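Local coordinates for 5-carboxyvanillate decarboxylase (Sphingomonas paucimobilis, PDB 4L6D), which probably removes carbon dioxide from 5-carboxyvanillate, a metal-dependent carboxy-lyase reaction that leaves vanillate, in an amidohydrolase-type barrel, at residues 4-9 and 294-299; 65-70 and 302-307; 151-156 and 206-211; 238-243 and 256-261. One frame throughout, in Å; residues are numbered along the deposited sequence. Where two conformers were deposited one is given.

Overall arrangement
Contact 1 lies at the active site: its segments bring the first strand of the eight-stranded parallel barrel, 5-11, against the loop that follows the last strand, 292-293, and supply two manganese ligands, with vanillate on the metal. Contact 2 lies next to it, centres about 9 Å apart, and touches it through bonds from Leu4 to Asp70 and from Trp294 to Ala306; its Met303 side chain is about 13 Å from the metal. Contacts 3 and 4 form a second pair, about 15 Å between centres, packed together by Leu211 on His243, and both reach the second subunit. Contact 3 lies across the chain's centre from contact 1, about 26 Å between centres. Contact 4, about 30 Å from contact 1 between centres, borders a separate vanillate.

Contact 1: residues 4-9 and 294-299; sequences LIATEE and WAIDYP. With MN (manganese (II) ion), chain I; VNL (4-hydroxy-3-methoxybenzoate), chain J.
Glu8 and Asp297 meet at the manganese ion, lying side by side with their carboxylate planes 79° apart. Glu8 OE2 binds the metal at 2.2 Å and Asp297 OD1 at 2.1 Å; His174, a water and the phenolic O3 of vanillate complete the site. The second oxygens are anchored too, Glu8 OE1 by Tyr172 and Ser272, Asp297 OD2 by His227.

Hydrogen bonds centre on Glu9, whose chain bends at CG (chi2 -46°) and folds back over 294-299. Its OE1 accepts from the N atoms of Glu8, Ile296 and Asp297, the Ile296 bond being nearly straight at 169°, while OE2 takes Tyr298 N at 2.8 Å. A glutamine here, uncharged and with an NH2 in place of one oxygen, would probably leave a backbone NH of 294-299 without an acceptor and loosen the loop that carries Asp297. Trp294 O accepts both Thr7 N and Thr7 OG1.

Apolar packing covers the other end: Leu4 CD2 sits over one face of the Trp294 six-membered ring, 3.7 Å from its centroid, and Ala6 CB touches CZ3.

Strand 71-76 pairs with Leu4, Ala6 and Glu9, strand 267-270 backs Thr7 and Ala295, and helix 303-311 covers Leu4 and Trp294.

Contact 2: residues 65-70 and 302-307; sequences DSNGVD and PMAPAV
Asn67 lays its amide against the first turn of helix 303-311, OD1 reaching Ala304 CB at 3.3 Å and lying nearly as close to Ala304 CA. This is packing of a carbonyl oxygen on aliphatic hydrogens. The nitrogen faces the other way along the helix, ND2 standing 4.1 Å from Met303 CB, and its hydrogen bond goes back to Glu63 O, which fixes the flip of the amide. With CG anti to its carbonyl carbon (chi1 -68°), Asn67 extends its side chain to the neighbouring helix.

One turn on, Val307 meets both Asn67 and Val69. Val307 CG1 rests on Asn67 O at 3.6 Å, while CG2 meets Val69 CG2 at 3.5 Å, tighter than usual for two methyls. Gly68, with positive phi, closes helix 59-67 in a Schellman motif, and Val69 then faces the same helix as Asn67.

The end of Met303 leads away from 65-70, and its side chain packs on Arg60, Glu63 and Met64 of helix 59-67 and on Tyr298. Arg311 bonds Asn67 O, so the contact ties the C-terminal end of helix 59-67 to the start of helix 303-311, just before strand 71-76 begins.

Contact 3: residues 151-156 and 206-211; sequences YYDDPF and AVRMIL
Arg208 grips Asp153 side-on. Arg208 NE gives a nearly straight bond to Asp153 OD1, 2.9 Å at 175°, lying in the guanidinium plane but coming from above the carboxylate plane; Arg208 NH2 reaches Asp153 OD2 at 2.9 Å, more bent. The two flat groups are turned 59° apart. Asp153 has CG between its backbone N and carbonyl carbon (chi1 60°), which swings the carboxylate to Arg208 NE and NH2. Arg208 for its part bends at chi3, and its aliphatic CD lies 3.5 Å from Tyr151 CD2, the two side chains crossing at about a right angle.

Met209, the next residue of helix 197-211, packs alongside: its CG touches Tyr152 CB at 3.7 Å and its SD lies at the edge of the Tyr152 ring. A type I turn from Tyr151 to Asp154 sets Tyr151, Tyr152 and Asp153 against the helix.

A leucine in place of Arg208 would probably leave the buried carboxylate of Asp153 without its counter-charge and Asp188 of the second subunit without its salt-bridge partner.

Both ions are shared across the dimer, Asp153 OD2 also bonding Tyr189 of the second subunit, so this buried charge pair links the 151-156 loop, helix 197-211 and the subunit interface.

Contact 4: residues 238-243 and 256-261; sequences RLDYMH and KLKPSE. With VNL (4-hydroxy-3-methoxybenzoate), chain L.
Helix 236-249 runs past the start of helix 259-266, with Asp240 and Pro259 the nearest residues at 5.6 Å between their CA atoms. Asp240 carries the polar part. Its OD1 takes the backbone N of Ser260 at 2.8 Å and 159°, using the syn lone pair, and also rests against Pro259 CD at 3.3 Å. OD2 lies by the Ser260 hydroxyl, a bond that stays doubtful because the place of OD2 is uncertain. Ser260 OG sits between its backbone N and carbonyl carbon (chi1 72°), which brings it in front of that carboxylate; Ser260 OG is also hydrogen-bonded to Arg264.

Pro259 makes the apolar part. Its CG lies over one face of the His243 ring, 4.0 Å from the centroid and offset toward the rim, a CH-pi contact, while its CB meets Leu239 CB at 4.1 Å. Just ahead, Lys258 occupies the N-cap position and its backbone N bonds Glu261 OE1 at 2.9 Å, nearly straight at 176°. Pro259, the first residue of its helix, thus packs against helix 236-249 alone.

Asp240 and Ser260 also line a pocket for a vanillate, together with Leu236, Trp237, Arg264 and Val286. The pocket draws on helices 236-249, 259-266 and 277-287, away from the manganese site.

Contact 1: residues 4-9 and 294-299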
# COMPACT_ATOMS: atom_id res chain seq x y z
N LEU A 4 3.10 -28.24 9.10
CA LEU A 4 2.61 -26.88 9.14
C LEU A 4 3.20 -26.13 10.33
O LEU A 4 2.97 -26.50 11.48
CB LEU A 4 1.09 -26.90 9.25
CG LEU A 4 0.38 -27.26 7.94
CD1 LEU A 4 -1.03 -27.80 8.22
CD2 LEU A 4 0.31 -26.04 7.07
N ILE A 5 3.98 -25.09 10.03
CA ILE A 5 4.56 -24.23 11.05
C ILE A 5 4.00 -22.83 10.83
O ILE A 5 4.38 -22.14 9.89
CB ILE A 5 6.11 -24.22 10.96
CG1 ILE A 5 6.67 -25.63 11.17
CG2 ILE A 5 6.69 -23.22 11.96
CD1 ILE A 5 8.17 -25.73 10.89
N ALA A 6 3.07 -22.42 11.69
CA ALA A 6 2.43 -21.11 11.57
C ALA A 6 3.36 -20.02 12.13
O ALA A 6 3.82 -20.14 13.25
CB ALA A 6 1.10 -21.11 12.31
N THR A 7 3.63 -18.98 11.35
CA THR A 7 4.71 -18.06 11.72
C THR A 7 4.36 -16.69 12.31
O THR A 7 5.28 -15.92 12.61
CB THR A 7 5.68 -17.82 10.54
OG1 THR A 7 4.94 -17.36 9.40
CG2 THR A 7 6.41 -19.11 10.19
N GLU A 8 3.08 -16.37 12.50
CA GLU A 8 2.72 -15.06 13.06
C GLU A 8 1.69 -15.22 14.17
O GLU A 8 0.60 -14.65 14.12
CB GLU A 8 2.18 -14.10 12.00
CG GLU A 8 2.32 -12.62 12.45
CD GLU A 8 1.62 -11.64 11.51
OE1 GLU A 8 2.04 -11.52 10.34
OE2 GLU A 8 0.64 -10.99 11.95
N GLU A 9 2.06 -15.99 15.19
CA GLU A 9 1.08 -16.46 16.15
C GLU A 9 1.30 -15.73 17.46
O GLU A 9 2.29 -15.94 18.14
CB GLU A 9 1.16 -17.98 16.28
CG GLU A 9 1.24 -18.67 14.90
CD GLU A 9 0.22 -18.09 13.92
OE1 GLU A 9 0.59 -17.78 12.75
OE2 GLU A 9 -0.95 -17.94 14.33
N TRP A 294 3.95 -19.81 5.46
CA TRP A 294 2.57 -19.83 5.91
C TRP A 294 2.44 -19.29 7.34
O TRP A 294 3.36 -19.42 8.16
CB TRP A 294 2.04 -21.26 5.79
CG TRP A 294 0.65 -21.46 6.29
CD1 TRP A 294 -0.50 -21.05 5.70
CD2 TRP A 294 0.27 -22.13 7.50
NE1 TRP A 294 -1.59 -21.42 6.47
CE2 TRP A 294 -1.13 -22.09 7.58
CE3 TRP A 294 1.00 -22.77 8.52
CZ2 TRP A 294 -1.83 -22.67 8.63
CZ3 TRP A 294 0.30 -23.33 9.57
CH2 TRP A 294 -1.10 -23.28 9.62
N ALA A 295 1.29 -18.68 7.63
CA ALA A 295 0.97 -18.23 8.99
C ALA A 295 -0.54 -18.22 9.17
O ALA A 295 -1.28 -18.34 8.20
CB ALA A 295 1.55 -16.84 9.25
N ILE A 296 -1.00 -18.04 10.41
CA ILE A 296 -2.43 -17.98 10.71
C ILE A 296 -2.84 -16.59 11.17
O ILE A 296 -3.92 -16.11 10.80
CB ILE A 296 -2.83 -19.01 11.78
CG1 ILE A 296 -2.47 -20.43 11.35
CG2 ILE A 296 -4.33 -18.88 12.09
CD1 ILE A 296 -2.48 -21.41 12.51
N ASP A 297 -1.99 -15.94 11.97
CA ASP A 297 -2.36 -14.75 12.73
C ASP A 297 -3.35 -15.08 13.86
O ASP A 297 -4.24 -14.28 14.17
CB ASP A 297 -2.90 -13.62 11.83
CG ASP A 297 -2.27 -12.28 12.13
OD1 ASP A 297 -1.72 -12.10 13.23
OD2 ASP A 297 -2.32 -11.39 11.25
N TYR A 298 -3.20 -16.26 14.46
CA TYR A 298 -3.98 -16.64 15.64
C TYR A 298 -3.50 -15.78 16.83
O TYR A 298 -2.31 -15.48 16.91
CB TYR A 298 -3.76 -18.13 15.91
CG TYR A 298 -4.55 -18.65 17.08
CD1 TYR A 298 -5.84 -19.13 16.91
CD2 TYR A 298 -4.01 -18.64 18.37
CE1 TYR A 298 -6.57 -19.60 17.98
CE2 TYR A 298 -4.74 -19.10 19.45
CZ TYR A 298 -6.01 -19.59 19.25
OH TYR A 298 -6.76 -20.05 20.30
N PRO A 299 -4.40 -15.39 17.75
CA PRO A 299 -5.83 -15.68 17.86
C PRO A 299 -6.72 -14.65 17.18
O PRO A 299 -7.94 -14.68 17.35
CB PRO A 299 -6.06 -15.63 19.37
CG PRO A 299 -5.14 -14.56 19.84
CD PRO A 299 -3.89 -14.72 18.97
MN MN I . -0.43 -10.55 13.80
C1 VNL J . -5.40 -7.69 15.15
CO1 VNL J . -5.10 -8.59 14.11
CO2 VNL J . -4.41 -7.30 16.08
CM1 VNL J . -3.81 -9.12 13.98
CM2 VNL J . -3.12 -7.81 15.96
OM VNL J . -2.10 -7.49 16.81
CZ VNL J . -2.81 -8.76 14.88
CC VNL J . -6.80 -7.16 15.29
CV VNL J . -2.31 -6.55 17.89
O1 VNL J . -7.76 -7.71 14.68
O2 VNL J . -7.00 -6.21 16.08
O3 VNL J . -1.65 -9.46 15.03
O HOH W 1 5.47 -21.43 7.51
O HOH W 2 0.34 -12.00 15.25

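Contact 2: residues 65-70 and 302-307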
# COMPACT_ATOMS: atom_id res chain seq x y z
N ASP A 65 -4.22 -29.31 17.31
CA ASP A 65 -4.39 -30.75 17.15
C ASP A 65 -5.54 -31.10 16.21
O ASP A 65 -5.39 -31.98 15.36
CB ASP A 65 -4.57 -31.43 18.52
CG ASP A 65 -3.28 -31.46 19.33
OD1 ASP A 65 -2.20 -31.34 18.73
OD2 ASP A 65 -3.35 -31.61 20.56
N SER A 66 -6.66 -30.41 16.34
CA SER A 66 -7.83 -30.73 15.52
C SER A 66 -7.61 -30.37 14.05
O SER A 66 -8.24 -30.94 13.17
CB SER A 66 -9.10 -30.06 16.06
OG SER A 66 -9.06 -28.66 15.87
N ASN A 67 -6.71 -29.42 13.79
CA ASN A 67 -6.42 -29.00 12.41
C ASN A 67 -5.11 -29.52 11.84
O ASN A 67 -4.75 -29.20 10.70
CB ASN A 67 -6.46 -27.47 12.31
CG ASN A 67 -7.85 -26.92 12.51
OD1 ASN A 67 -8.67 -26.95 11.59
ND2 ASN A 67 -8.13 -26.42 13.71
N GLY A 68 -4.39 -30.31 12.63
CA GLY A 68 -3.14 -30.88 12.16
C GLY A 68 -2.02 -29.86 11.99
O GLY A 68 -1.19 -29.99 11.10
N VAL A 69 -2.01 -28.85 12.85
CA VAL A 69 -0.95 -27.86 12.83
C VAL A 69 0.18 -28.31 13.74
O VAL A 69 -0.02 -28.47 14.94
CB VAL A 69 -1.43 -26.49 13.32
CG1 VAL A 69 -0.30 -25.48 13.29
CG2 VAL A 69 -2.62 -26.01 12.48
N ASP A 70 1.36 -28.52 13.16
CA ASP A 70 2.50 -29.01 13.92
C ASP A 70 3.01 -27.99 14.94
O ASP A 70 3.26 -28.34 16.09
CB ASP A 70 3.63 -29.41 12.97
CG ASP A 70 3.20 -30.45 11.95
OD1 ASP A 70 2.30 -30.16 11.11
OD2 ASP A 70 3.77 -31.56 11.97
N PRO A 302 -8.94 -17.36 12.85
CA PRO A 302 -9.09 -18.78 13.19
C PRO A 302 -8.16 -19.69 12.39
O PRO A 302 -7.79 -19.39 11.26
CB PRO A 302 -10.54 -19.06 12.79
CG PRO A 302 -10.80 -18.13 11.67
CD PRO A 302 -10.08 -16.86 12.06
N MET A 303 -7.82 -20.82 12.98
CA MET A 303 -6.86 -21.74 12.37
C MET A 303 -7.40 -22.51 11.16
O MET A 303 -6.69 -22.64 10.17
CB MET A 303 -6.32 -22.73 13.40
CG MET A 303 -5.61 -22.03 14.54
SD MET A 303 -4.59 -23.18 15.49
CE MET A 303 -4.65 -22.45 17.13
N ALA A 304 -8.63 -23.02 11.25
CA ALA A 304 -9.12 -23.93 10.19
C ALA A 304 -9.07 -23.35 8.77
O ALA A 304 -8.55 -24.00 7.87
CB ALA A 304 -10.51 -24.49 10.51
N PRO A 305 -9.57 -22.12 8.57
CA PRO A 305 -9.52 -21.60 7.20
C PRO A 305 -8.08 -21.37 6.73
O PRO A 305 -7.79 -21.56 5.55
CB PRO A 305 -10.26 -20.26 7.28
CG PRO A 305 -11.02 -20.28 8.55
CD PRO A 305 -10.38 -21.27 9.47
N ALA A 306 -7.19 -20.96 7.63
CA ALA A 306 -5.80 -20.72 7.24
C ALA A 306 -5.13 -22.03 6.82
O ALA A 306 -4.38 -22.08 5.85
CB ALA A 306 -5.05 -20.05 8.38
N VAL A 307 -5.38 -23.07 7.59
CA VAL A 307 -4.87 -24.40 7.29
C VAL A 307 -5.41 -24.91 5.95
O VAL A 307 -4.65 -25.41 5.11
CB VAL A 307 -5.24 -25.38 8.43
CG1 VAL A 307 -4.98 -26.84 8.02
CG2 VAL A 307 -4.44 -25.03 9.68

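Contact 3: residues 151-156 and 206-211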
# COMPACT_ATOMS: atom_id res chain seq x y z
N TYR A 151 10.86 5.59 12.13
CA TYR A 151 10.99 4.38 11.34
C TYR A 151 12.44 3.89 11.34
O TYR A 151 13.34 4.60 11.81
CB TYR A 151 10.45 4.62 9.93
CG TYR A 151 8.97 4.90 9.96
CD1 TYR A 151 8.08 3.88 10.27
CD2 TYR A 151 8.46 6.16 9.71
CE1 TYR A 151 6.71 4.12 10.34
CE2 TYR A 151 7.09 6.42 9.78
CZ TYR A 151 6.22 5.39 10.08
OH TYR A 151 4.86 5.63 10.14
N TYR A 152 12.66 2.68 10.82
CA TYR A 152 13.94 2.00 11.05
C TYR A 152 15.05 2.38 10.07
O TYR A 152 16.11 1.77 10.07
CB TYR A 152 13.76 0.48 11.19
CG TYR A 152 12.96 0.16 12.43
CD1 TYR A 152 13.27 0.76 13.65
CD2 TYR A 152 11.85 -0.67 12.37
CE1 TYR A 152 12.52 0.52 14.78
CE2 TYR A 152 11.11 -0.94 13.51
CZ TYR A 152 11.44 -0.34 14.70
OH TYR A 152 10.69 -0.57 15.84
N ASP A 153 14.79 3.41 9.26
CA ASP A 153 15.86 4.11 8.55
C ASP A 153 16.63 5.05 9.48
O ASP A 153 17.74 5.46 9.16
CB ASP A 153 15.31 4.90 7.36
CG ASP A 153 14.29 5.96 7.77
OD1 ASP A 153 13.29 5.60 8.43
OD2 ASP A 153 14.47 7.14 7.41
N ASP A 154 16.05 5.42 10.62
CA ASP A 154 16.67 6.41 11.48
C ASP A 154 17.95 5.84 12.10
O ASP A 154 17.92 4.74 12.66
CB ASP A 154 15.69 6.85 12.57
CG ASP A 154 16.13 8.11 13.29
OD1 ASP A 154 17.27 8.16 13.80
OD2 ASP A 154 15.34 9.07 13.33
N PRO A 155 19.07 6.57 11.99
CA PRO A 155 20.35 6.11 12.55
C PRO A 155 20.32 5.87 14.05
O PRO A 155 21.19 5.17 14.56
CB PRO A 155 21.30 7.27 12.22
CG PRO A 155 20.72 7.83 10.94
CD PRO A 155 19.23 7.78 11.17
N PHE A 156 19.33 6.42 14.75
CA PHE A 156 19.15 6.13 16.16
C PHE A 156 19.10 4.63 16.44
O PHE A 156 19.58 4.16 17.48
CB PHE A 156 17.87 6.80 16.66
CG PHE A 156 17.57 6.57 18.12
CD1 PHE A 156 18.32 7.19 19.11
CD2 PHE A 156 16.52 5.76 18.49
CE1 PHE A 156 18.03 6.97 20.46
CE2 PHE A 156 16.22 5.54 19.83
CZ PHE A 156 16.97 6.16 20.80
N ALA A 206 9.23 -0.42 6.02
CA ALA A 206 10.15 -1.24 5.25
C ALA A 206 10.71 -0.54 4.01
O ALA A 206 11.90 -0.70 3.68
CB ALA A 206 9.50 -2.57 4.88
N VAL A 207 9.87 0.22 3.31
CA VAL A 207 10.35 0.95 2.15
C VAL A 207 11.40 2.00 2.55
O VAL A 207 12.41 2.16 1.87
CB VAL A 207 9.18 1.57 1.36
CG1 VAL A 207 9.69 2.54 0.29
CG2 VAL A 207 8.36 0.46 0.72
N ARG A 208 11.17 2.69 3.67
CA ARG A 208 12.15 3.65 4.18
C ARG A 208 13.46 2.93 4.48
O ARG A 208 14.54 3.43 4.19
CB ARG A 208 11.65 4.36 5.44
CG ARG A 208 10.47 5.29 5.22
CD ARG A 208 10.03 5.94 6.56
NE ARG A 208 11.08 6.83 7.06
CZ ARG A 208 11.12 8.14 6.87
NH1 ARG A 208 10.12 8.76 6.24
NH2 ARG A 208 12.15 8.85 7.32
N MET A 209 13.36 1.73 5.07
CA MET A 209 14.57 0.96 5.39
C MET A 209 15.36 0.66 4.13
O MET A 209 16.57 0.89 4.07
CB MET A 209 14.21 -0.35 6.10
CG MET A 209 13.67 -0.15 7.52
SD MET A 209 12.89 -1.63 8.20
CE MET A 209 14.31 -2.64 8.61
N ILE A 210 14.68 0.17 3.10
CA ILE A 210 15.35 -0.14 1.85
C ILE A 210 15.96 1.10 1.20
O ILE A 210 17.14 1.11 0.86
CB ILE A 210 14.38 -0.83 0.88
CG1 ILE A 210 13.99 -2.21 1.43
CG2 ILE A 210 15.00 -0.98 -0.50
CD1 ILE A 210 12.86 -2.86 0.67
N LEU A 211 15.15 2.14 1.01
CA LEU A 211 15.62 3.32 0.30
C LEU A 211 16.72 4.08 1.02
O LEU A 211 17.52 4.77 0.38
CB LEU A 211 14.45 4.26 -0.04
CG LEU A 211 13.44 3.70 -1.04
CD1 LEU A 211 12.35 4.73 -1.31
CD2 LEU A 211 14.10 3.27 -2.35

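Contact 4: residues 238-243 and 256-261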
# COMPACT_ATOMS: atom_id res chain seq x y z
N ARG A 238 7.60 -0.96 -9.89
CA ARG A 238 7.52 0.49 -9.75
C ARG A 238 8.57 1.05 -8.80
O ARG A 238 9.15 2.10 -9.06
CB ARG A 238 6.11 0.86 -9.28
CG ARG A 238 5.80 2.35 -9.15
CD ARG A 238 4.32 2.51 -9.41
NE ARG A 238 3.72 3.82 -9.12
CZ ARG A 238 3.75 4.86 -9.95
NH1 ARG A 238 4.44 4.81 -11.09
NH2 ARG A 238 3.12 5.98 -9.62
N LEU A 239 8.82 0.35 -7.69
CA LEU A 239 9.90 0.74 -6.79
C LEU A 239 11.22 0.80 -7.56
O LEU A 239 11.99 1.76 -7.41
CB LEU A 239 10.01 -0.24 -5.62
CG LEU A 239 8.93 -0.10 -4.54
CD1 LEU A 239 8.92 -1.34 -3.67
CD2 LEU A 239 9.19 1.14 -3.69
N ASP A 240 11.48 -0.20 -8.39
CA ASP A 240 12.71 -0.22 -9.17
C ASP A 240 12.68 0.87 -10.24
O ASP A 240 13.67 1.58 -10.45
CB ASP A 240 12.90 -1.57 -9.86
CG ASP A 240 13.38 -2.66 -8.93
OD1 ASP A 240 13.69 -2.36 -7.76
OD2 ASP A 240 13.43 -3.82 -9.38
N TYR A 241 11.56 0.98 -10.95
CA TYR A 241 11.51 1.94 -12.04
C TYR A 241 11.78 3.37 -11.57
O TYR A 241 12.54 4.11 -12.20
CB TYR A 241 10.19 1.90 -12.85
CG TYR A 241 10.31 2.88 -14.00
CD1 TYR A 241 10.90 2.49 -15.19
CD2 TYR A 241 9.94 4.22 -13.85
CE1 TYR A 241 11.08 3.40 -16.23
CE2 TYR A 241 10.12 5.13 -14.88
CZ TYR A 241 10.69 4.71 -16.06
OH TYR A 241 10.89 5.60 -17.09
N MET A 242 11.15 3.75 -10.46
CA MET A 242 11.21 5.13 -10.01
C MET A 242 12.44 5.45 -9.17
O MET A 242 12.65 6.59 -8.78
CB MET A 242 9.93 5.49 -9.25
CG MET A 242 8.71 5.65 -10.17
SD MET A 242 9.00 7.00 -11.30
CE MET A 242 7.58 6.93 -12.41
N HIS A 243 13.27 4.45 -8.89
CA HIS A 243 14.42 4.67 -8.02
C HIS A 243 15.41 5.69 -8.60
O HIS A 243 15.99 6.48 -7.85
CB HIS A 243 15.12 3.36 -7.71
CG HIS A 243 16.11 3.47 -6.59
ND1 HIS A 243 17.40 3.01 -6.69
CD2 HIS A 243 15.99 4.03 -5.37
CE1 HIS A 243 18.04 3.25 -5.56
NE2 HIS A 243 17.21 3.87 -4.74
N LYS A 256 23.71 -0.09 -3.75
CA LYS A 256 24.44 -1.10 -4.50
C LYS A 256 23.52 -1.92 -5.40
O LYS A 256 23.88 -2.25 -6.53
CB LYS A 256 25.20 -2.02 -3.53
CG LYS A 256 26.05 -3.08 -4.21
CD LYS A 256 26.58 -4.07 -3.15
CE LYS A 256 27.40 -5.18 -3.79
NZ LYS A 256 28.65 -4.67 -4.43
N LEU A 257 22.32 -2.23 -4.89
CA LEU A 257 21.36 -3.06 -5.60
C LEU A 257 20.10 -2.27 -5.92
O LEU A 257 19.93 -1.13 -5.45
CB LEU A 257 20.95 -4.27 -4.75
CG LEU A 257 22.05 -5.15 -4.14
CD1 LEU A 257 21.41 -6.28 -3.34
CD2 LEU A 257 22.97 -5.72 -5.20
N LYS A 258 19.20 -2.87 -6.69
CA LYS A 258 17.88 -2.28 -6.91
C LYS A 258 16.98 -2.55 -5.70
O LYS A 258 17.17 -3.54 -4.99
CB LYS A 258 17.22 -2.90 -8.15
CG LYS A 258 17.97 -2.70 -9.46
CD LYS A 258 17.26 -3.40 -10.60
CE LYS A 258 18.11 -3.32 -11.87
NZ LYS A 258 17.55 -4.14 -12.99
N PRO A 259 15.99 -1.68 -5.46
CA PRO A 259 15.03 -1.92 -4.36
C PRO A 259 14.48 -3.35 -4.31
O PRO A 259 14.48 -3.96 -3.23
CB PRO A 259 13.94 -0.89 -4.63
CG PRO A 259 14.70 0.26 -5.24
CD PRO A 259 15.76 -0.38 -6.12
N SER A 260 14.06 -3.91 -5.45
CA SER A 260 13.46 -5.24 -5.45
C SER A 260 14.50 -6.30 -5.14
O SER A 260 14.18 -7.38 -4.62
CB SER A 260 12.79 -5.55 -6.79
OG SER A 260 13.76 -5.78 -7.80
N GLU A 261 15.76 -6.00 -5.44
CA GLU A 261 16.85 -6.92 -5.13
C GLU A 261 17.13 -7.00 -3.63
O GLU A 261 17.41 -8.08 -3.12
CB GLU A 261 18.11 -6.61 -5.95
CG GLU A 261 17.89 -6.87 -7.43
CD GLU A 261 18.96 -6.28 -8.34
OE1 GLU A 261 19.78 -5.46 -7.87
OE2 GLU A 261 18.97 -6.64 -9.54
C1 VNL L . 9.89 -7.10 -11.78
CO1 VNL L . 10.05 -6.35 -10.60
CO2 VNL L . 10.80 -7.01 -12.86
CM1 VNL L . 11.15 -5.49 -10.45
CM2 VNL L . 11.90 -6.15 -12.74
OM VNL L . 12.85 -5.98 -13.71
CZ VNL L . 12.07 -5.37 -11.50
CC VNL L . 8.71 -8.02 -11.91
CV VNL L . 12.79 -6.72 -14.94
O1 VNL L . 8.31 -8.68 -10.91
O2 VNL L . 8.17 -8.10 -13.05
O3 VNL L . 13.11 -4.47 -11.50